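Ribose/Galactose Isomerase (Vibrio parahaemolyticus, PDB 3ONO) probably interconverts aldose and ketose forms of a sugar phosphate. Local coordinates at residues 59-63 against 64-68; 50-53 against 54-58. All coordinates share one frame; numbering follows the deposited sequence.

Contact 1: 59-63 against 64-68; sequences SILLN and SKAVD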
ATOM      1  N   SER A  59      22.718  17.946  -1.417  1.00 19.17           N
ATOM      2  CA  SER A  59      22.884  19.398  -1.243  1.00 17.64           C
ATOM      3  C   SER A  59      23.928  19.941  -2.210  1.00 26.68           C
ATOM      4  O   SER A  59      23.693  20.941  -2.896  1.00 24.77           O
ATOM      5  CB  SER A  59      23.282  19.787   0.190  1.00 20.97           C
ATOM      6  OG  SER A  59      23.478  21.204   0.260  1.00 22.94           O
ATOM      7  N   ILE A  60      25.077  19.282  -2.287  1.00 21.26           N
ATOM      8  CA  ILE A  60      26.155  19.838  -3.113  1.00 24.09           C
ATOM      9  C   ILE A  60      25.727  19.866  -4.577  1.00 25.24           C
ATOM     10  O   ILE A  60      25.906  20.877  -5.268  1.00 26.51           O
ATOM     11  CB  ILE A  60      27.463  19.075  -2.920  1.00 25.22           C
ATOM     12  CG1 ILE A  60      27.988  19.351  -1.502  1.00 25.60           C
ATOM     13  CG2 ILE A  60      28.506  19.508  -3.975  1.00 25.68           C
ATOM     14  CD1 ILE A  60      29.117  18.431  -1.057  1.00 26.79           C
ATOM     15  N   LEU A  61      25.117  18.777  -5.041  1.00 24.35           N
ATOM     16  CA  LEU A  61      24.730  18.717  -6.443  1.00 21.43           C
ATOM     17  C   LEU A  61      23.562  19.640  -6.768  1.00 28.61           C
ATOM     18  O   LEU A  61      23.531  20.228  -7.841  1.00 28.44           O
ATOM     19  CB  LEU A  61      24.453  17.280  -6.874  1.00 22.55           C
ATOM     20  CG  LEU A  61      25.612  16.279  -6.851  1.00 24.04           C
ATOM     21  CD1 LEU A  61      25.146  14.864  -7.193  1.00 26.67           C
ATOM     22  CD2 LEU A  61      26.732  16.704  -7.812  1.00 27.48           C
ATOM     23  N   LEU A  62      22.581  19.756  -5.868  1.00 24.59           N
ATOM     24  CA  LEU A  62      21.423  20.604  -6.160  1.00 23.37           C
ATOM     25  C   LEU A  62      21.755  22.075  -5.961  1.00 25.19           C
ATOM     26  O   LEU A  62      21.422  22.915  -6.789  1.00 26.10           O
ATOM     27  CB  LEU A  62      20.208  20.204  -5.305  1.00 20.20           C
ATOM     28  CG  LEU A  62      19.566  18.881  -5.728  1.00 22.58           C
ATOM     29  CD1 LEU A  62      18.691  18.326  -4.612  1.00 21.66           C
ATOM     30  CD2 LEU A  62      18.749  19.022  -7.025  1.00 25.67           C
ATOM     31  N   ASN A  63      22.436  22.399  -4.874  1.00 22.12           N
ATOM     32  CA  ASN A  63      22.749  23.798  -4.619  1.00 21.82           C
ATOM     33  C   ASN A  63      23.765  24.379  -5.601  1.00 27.38           C
ATOM     34  O   ASN A  63      23.792  25.589  -5.814  1.00 29.17           O
ATOM     35  CB  ASN A  63      23.226  23.985  -3.174  1.00 25.17           C
ATOM     36  CG  ASN A  63      22.063  23.995  -2.211  1.00 27.98           C
ATOM     37  OD1 ASN A  63      21.116  24.745  -2.421  1.00 25.25           O
ATOM     38  ND2 ASN A  63      22.100  23.144  -1.182  1.00 20.31           N
ATOM     39  N   SER A  64      24.581  23.525  -6.214  1.00 26.65           N
ATOM     40  CA  SER A  64      25.591  24.012  -7.162  1.00 28.29           C
ATOM     41  C   SER A  64      24.976  24.034  -8.548  1.00 29.61           C
ATOM     42  O   SER A  64      25.611  24.436  -9.529  1.00 32.38           O
ATOM     43  CB  SER A  64      26.798  23.085  -7.174  1.00 28.56           C
ATOM     44  OG  SER A  64      26.463  21.851  -7.795  1.00 26.04           O
ATOM     45  N   LYS A  65      23.732  23.571  -8.622  1.00 28.59           N
ATOM     46  CA  LYS A  65      23.020  23.446  -9.877  1.00 30.54           C
ATOM     47  C   LYS A  65      23.626  22.426 -10.840  1.00 31.37           C
ATOM     48  O   LYS A  65      23.307  22.423 -12.024  1.00 31.57           O
ATOM     49  CB  LYS A  65      22.832  24.807 -10.535  1.00 38.91           C
ATOM     50  CG  LYS A  65      22.060  25.782  -9.662  1.00 48.66           C
ATOM     51  CD  LYS A  65      21.826  27.082 -10.398  1.00 66.62           C
ATOM     52  CE  LYS A  65      21.380  28.202  -9.461  1.00 75.90           C
ATOM     53  NZ  LYS A  65      21.304  29.515 -10.181  1.00 81.12           N
ATOM     54  N   ALA A  66      24.464  21.537 -10.320  1.00 29.70           N
ATOM     55  CA  ALA A  66      25.028  20.456 -11.128  1.00 29.64           C
ATOM     56  C   ALA A  66      23.951  19.519 -11.654  1.00 32.45           C
ATOM     57  O   ALA A  66      24.068  18.985 -12.757  1.00 32.77           O
ATOM     58  CB  ALA A  66      26.066  19.671 -10.334  1.00 31.89           C
ATOM     59  N   VAL A  67      22.911  19.298 -10.856  1.00 26.67           N
ATOM     60  CA  VAL A  67      21.763  18.538 -11.314  1.00 26.90           C
ATOM     61  C   VAL A  67      20.478  19.248 -10.912  1.00 27.23           C
ATOM     62  O   VAL A  67      20.487  20.156 -10.074  1.00 27.90           O
ATOM     63  CB  VAL A  67      21.740  17.081 -10.784  1.00 31.00           C
ATOM     64  CG1 VAL A  67      23.046  16.368 -11.110  1.00 30.33           C
ATOM     65  CG2 VAL A  67      21.444  17.057  -9.293  1.00 31.06           C
ATOM     66  N   ASP A  68      19.377  18.810 -11.521  1.00 27.63           N
ATOM     67  CA  ASP A  68      18.066  19.395 -11.289  1.00 27.28           C
ATOM     68  C   ASP A  68      17.219  18.567 -10.338  1.00 25.24           C
ATOM     69  O   ASP A  68      16.302  19.101  -9.724  1.00 28.17           O
ATOM     70  CB  ASP A  68      17.311  19.543 -12.611  1.00 26.90           C
ATOM     71  CG  ASP A  68      18.104  20.327 -13.641  1.00 32.96           C
ATOM     72  OD1 ASP A  68      18.489  21.469 -13.314  1.00 37.03           O
ATOM     73  OD2 ASP A  68      18.350  19.782 -14.743  1.00 36.57           O
TER
HETATM   74  O   HOH W   1      19.520  22.410  -8.711  1.00 29.95           O

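Contact 2: 50-53 against 54-58; sequences TYIH and LGIMA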
ATOM      1  N   THR A  50      26.776   6.113   3.535  1.00 22.61           N
ATOM      2  CA  THR A  50      25.547   5.866   4.293  1.00 21.90           C
ATOM      3  C   THR A  50      24.517   6.901   3.871  1.00 21.90           C
ATOM      4  O   THR A  50      24.818   7.816   3.094  1.00 21.56           O
ATOM      5  CB  THR A  50      25.732   6.082   5.799  1.00 25.95           C
ATOM      6  OG1 THR A  50      25.856   7.484   6.058  1.00 23.49           O
ATOM      7  CG2 THR A  50      26.958   5.362   6.322  1.00 23.09           C
ATOM      8  N   TYR A  51      23.319   6.809   4.432  1.00 20.32           N
ATOM      9  CA  TYR A  51      22.309   7.805   4.083  1.00 18.98           C
ATOM     10  C   TYR A  51      22.667   9.209   4.560  1.00 20.44           C
ATOM     11  O   TYR A  51      22.096  10.177   4.068  1.00 20.87           O
ATOM     12  CB  TYR A  51      20.907   7.399   4.567  1.00 18.00           C
ATOM     13  CG  TYR A  51      20.727   7.320   6.063  1.00 19.88           C
ATOM     14  CD1 TYR A  51      20.543   8.476   6.831  1.00 19.40           C
ATOM     15  CD2 TYR A  51      20.693   6.075   6.715  1.00 22.82           C
ATOM     16  CE1 TYR A  51      20.333   8.397   8.200  1.00 21.42           C
ATOM     17  CE2 TYR A  51      20.497   5.992   8.091  1.00 22.80           C
ATOM     18  CZ  TYR A  51      20.335   7.162   8.827  1.00 20.31           C
ATOM     19  OH  TYR A  51      20.123   7.105  10.189  1.00 21.46           O
ATOM     20  N   ILE A  52      23.629   9.339   5.481  1.00 20.09           N
ATOM     21  CA  ILE A  52      24.097  10.661   5.865  1.00 17.87           C
ATOM     22  C   ILE A  52      24.821  11.319   4.695  1.00 19.09           C
ATOM     23  O   ILE A  52      24.586  12.483   4.371  1.00 22.46           O
ATOM     24  CB  ILE A  52      25.081  10.605   7.078  1.00 17.01           C
ATOM     25  CG1 ILE A  52      24.391   9.997   8.298  1.00 22.68           C
ATOM     26  CG2 ILE A  52      25.608  12.027   7.411  1.00 19.10           C
ATOM     27  CD1 ILE A  52      23.187  10.788   8.805  1.00 23.04           C
ATOM     28  N   HIS A  53      25.707  10.571   4.046  1.00 20.20           N
ATOM     29  CA  HIS A  53      26.456  11.121   2.926  1.00 21.73           C
ATOM     30  C   HIS A  53      25.510  11.479   1.789  1.00 19.90           C
ATOM     31  O   HIS A  53      25.734  12.454   1.084  1.00 21.73           O
ATOM     32  CB  HIS A  53      27.514  10.133   2.442  1.00 22.47           C
ATOM     33  CG  HIS A  53      28.453   9.701   3.523  1.00 25.74           C
ATOM     34  ND1 HIS A  53      28.449   8.419   4.043  1.00 25.79           N
ATOM     35  CD2 HIS A  53      29.407  10.386   4.203  1.00 25.20           C
ATOM     36  CE1 HIS A  53      29.375   8.333   4.985  1.00 23.58           C
ATOM     37  NE2 HIS A  53      29.969   9.516   5.104  1.00 20.48           N
ATOM     38  N   LEU A  54      24.455  10.685   1.610  1.00 20.61           N
ATOM     39  CA  LEU A  54      23.511  10.978   0.538  1.00 19.01           C
ATOM     40  C   LEU A  54      22.952  12.401   0.631  1.00 19.58           C
ATOM     41  O   LEU A  54      22.842  13.111  -0.384  1.00 22.33           O
ATOM     42  CB  LEU A  54      22.356   9.954   0.528  1.00 19.88           C
ATOM     43  CG  LEU A  54      22.755   8.494   0.299  1.00 21.34           C
ATOM     44  CD1 LEU A  54      21.505   7.585   0.317  1.00 21.35           C
ATOM     45  CD2 LEU A  54      23.524   8.308  -1.016  1.00 22.71           C
ATOM     46  N   GLY A  55      22.545  12.812   1.822  1.00 19.55           N
ATOM     47  CA  GLY A  55      21.985  14.143   1.981  1.00 17.60           C
ATOM     48  C   GLY A  55      22.994  15.221   1.614  1.00 20.86           C
ATOM     49  O   GLY A  55      22.656  16.235   0.981  1.00 21.59           O
ATOM     50  N   ILE A  56      24.241  15.023   2.032  1.00 18.23           N
ATOM     51  CA  ILE A  56      25.289  16.012   1.738  1.00 19.30           C
ATOM     52  C   ILE A  56      25.529  16.091   0.231  1.00 23.23           C
ATOM     53  O   ILE A  56      25.648  17.185  -0.346  1.00 22.77           O
ATOM     54  CB  ILE A  56      26.603  15.644   2.464  1.00 20.01           C
ATOM     55  CG1 ILE A  56      26.402  15.747   3.971  1.00 20.68           C
ATOM     56  CG2 ILE A  56      27.756  16.561   2.018  1.00 23.49           C
ATOM     57  CD1 ILE A  56      27.441  14.969   4.777  1.00 22.35           C
HETATM   58  N   MSE A  57      25.594  14.926  -0.407  1.00 25.09           N
HETATM   59  CA  MSE A  57      25.704  14.859  -1.867  1.00 23.26           C
HETATM   60  C   MSE A  57      24.533  15.535  -2.563  1.00 24.19           C
HETATM   61  O   MSE A  57      24.720  16.259  -3.543  1.00 22.53           O
HETATM   62  CB  MSE A  57      25.838  13.397  -2.329  1.00 22.87           C
HETATM   63  CG  MSE A  57      27.039  12.739  -1.692  1.00 25.57           C
HETATM   64 SE   MSE A  57      26.963  10.805  -1.709  0.62 30.40          SE
HETATM   65  CE  MSE A  57      27.618  10.632  -3.511  1.00 28.80           C
ATOM     66  N   ALA A  58      23.321  15.329  -2.062  1.00 22.51           N
ATOM     67  CA  ALA A  58      22.177  15.966  -2.715  1.00 20.20           C
ATOM     68  C   ALA A  58      22.308  17.479  -2.594  1.00 21.75           C
ATOM     69  O   ALA A  58      22.041  18.220  -3.554  1.00 22.37           O
ATOM     70  CB  ALA A  58      20.874  15.492  -2.091  1.00 19.97           C
TER

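Contact 1: 59-63 against 64-68
Leu61 O accepts from Val67 N (3.2 Å) and Leu62 O from Lys65 N (3.0 Å), where the chain leaves helix 51-63 with positive phi at Lys65, a Schellman motif. Ser64 turns its hydroxyl back into the last turn. Its OG sits between the backbone N and the carbonyl carbon (chi1 71°) and gives a bond to Ile60 O at 2.8 Å. Ser64 N gives to the same oxygen. Ile60 O is thus gripped twice by one residue. Ser64 OG also accepts from Ala66 N at 3.2 Å, an ST turn that holds the hydroxyl in place. The apolar contacts lie on Val67 and Ala66. Val67 CG2 lies 3.9 Å from Leu61 CB and also meets Leu62 CD2, while Ala66 CB packs on Leu61 CD2. A water donates to both Leu62 O and Val67 O and joins the helix end to the outgoing chain. On the helix, Asn63 ND2 gives to Ser59 OG (2.8 Å) in its amide plane and also to Pro88 O. Phe192, Cys195 and Phe196 of helix 190-199 cover the apolar side. Ile205 of helix 203-212 touches Ser64, and Asp68, whose OD2 hydrogen-bonds the backbone N of Lys5, leads into strand 69-74.

Contact 2: 50-53 against 54-58
His53 O receives Met57 N at 2.9 Å, in a nearly straight bond (N-H...O angle 173°). This is the tight part of the contact. The selenomethionine side chain of Met57 folds over the same carbonyl. Its CG comes within 3.1 Å of His53 O, and SE of Met57 follows at 3.5 Å from His53 O. Leu54 packs back on the first turn: its CG lies against Thr50 O and its CD1 against Tyr51 CA, while Leu54 N gives to Thr50 O.

The start of the helix is closed by a capping box. Thr50 OG1 accepts from Ile52 N at 3.0 Å. In return, His53 ND1 accepts from Thr50 N at 2.9 Å, with the N-H pointing at the ring edge and only 3° out of the ring plane. With CG beside its own backbone N (chi1 -56°), the imidazole reaches back to the N-cap. The bond fixes the ring's rotation and identifies ND1 as the acceptor.

The other side is looser. Gly55 N makes two weak bonds, to Tyr51 O and Ile52 O, and Ile56 N a weak one to Ile52 O. Ile52 CG2 and Ile56 CD1 are 4.4 Å apart. Thr50 and Tyr51 are partly exposed; both pack on Asn156 of the second subunit, and Ile52 on Ile159 of that subunit.

Ser83 OG of helix 78-85 hydrogen-bonds Tyr51 O. Helix 180-186 covers His53, Ile56 and Met57, and Met9, in the loop after strand 5-8, touches Leu54 and Met57.

In the fold
Contacts 1 and 2 finish and begin the same helix, 51-63, with centres about 13 Å apart. Both are largely buried, and each lies about 9 Å from the centre of the chain. Their chemistry differs with the end they close. At the N-terminal end, contact 2 uses side chains to accept backbone N-H groups. At the C-terminal end, contact 1 returns N-H groups and a serine hydroxyl to helix carbonyls. Contact 2 also reaches another subunit, while contact 1 is covered within its own chain, by helices 190-199 and 203-212. Between them they set the ends of a helix that precedes central strand 69-74 of the parallel sheet.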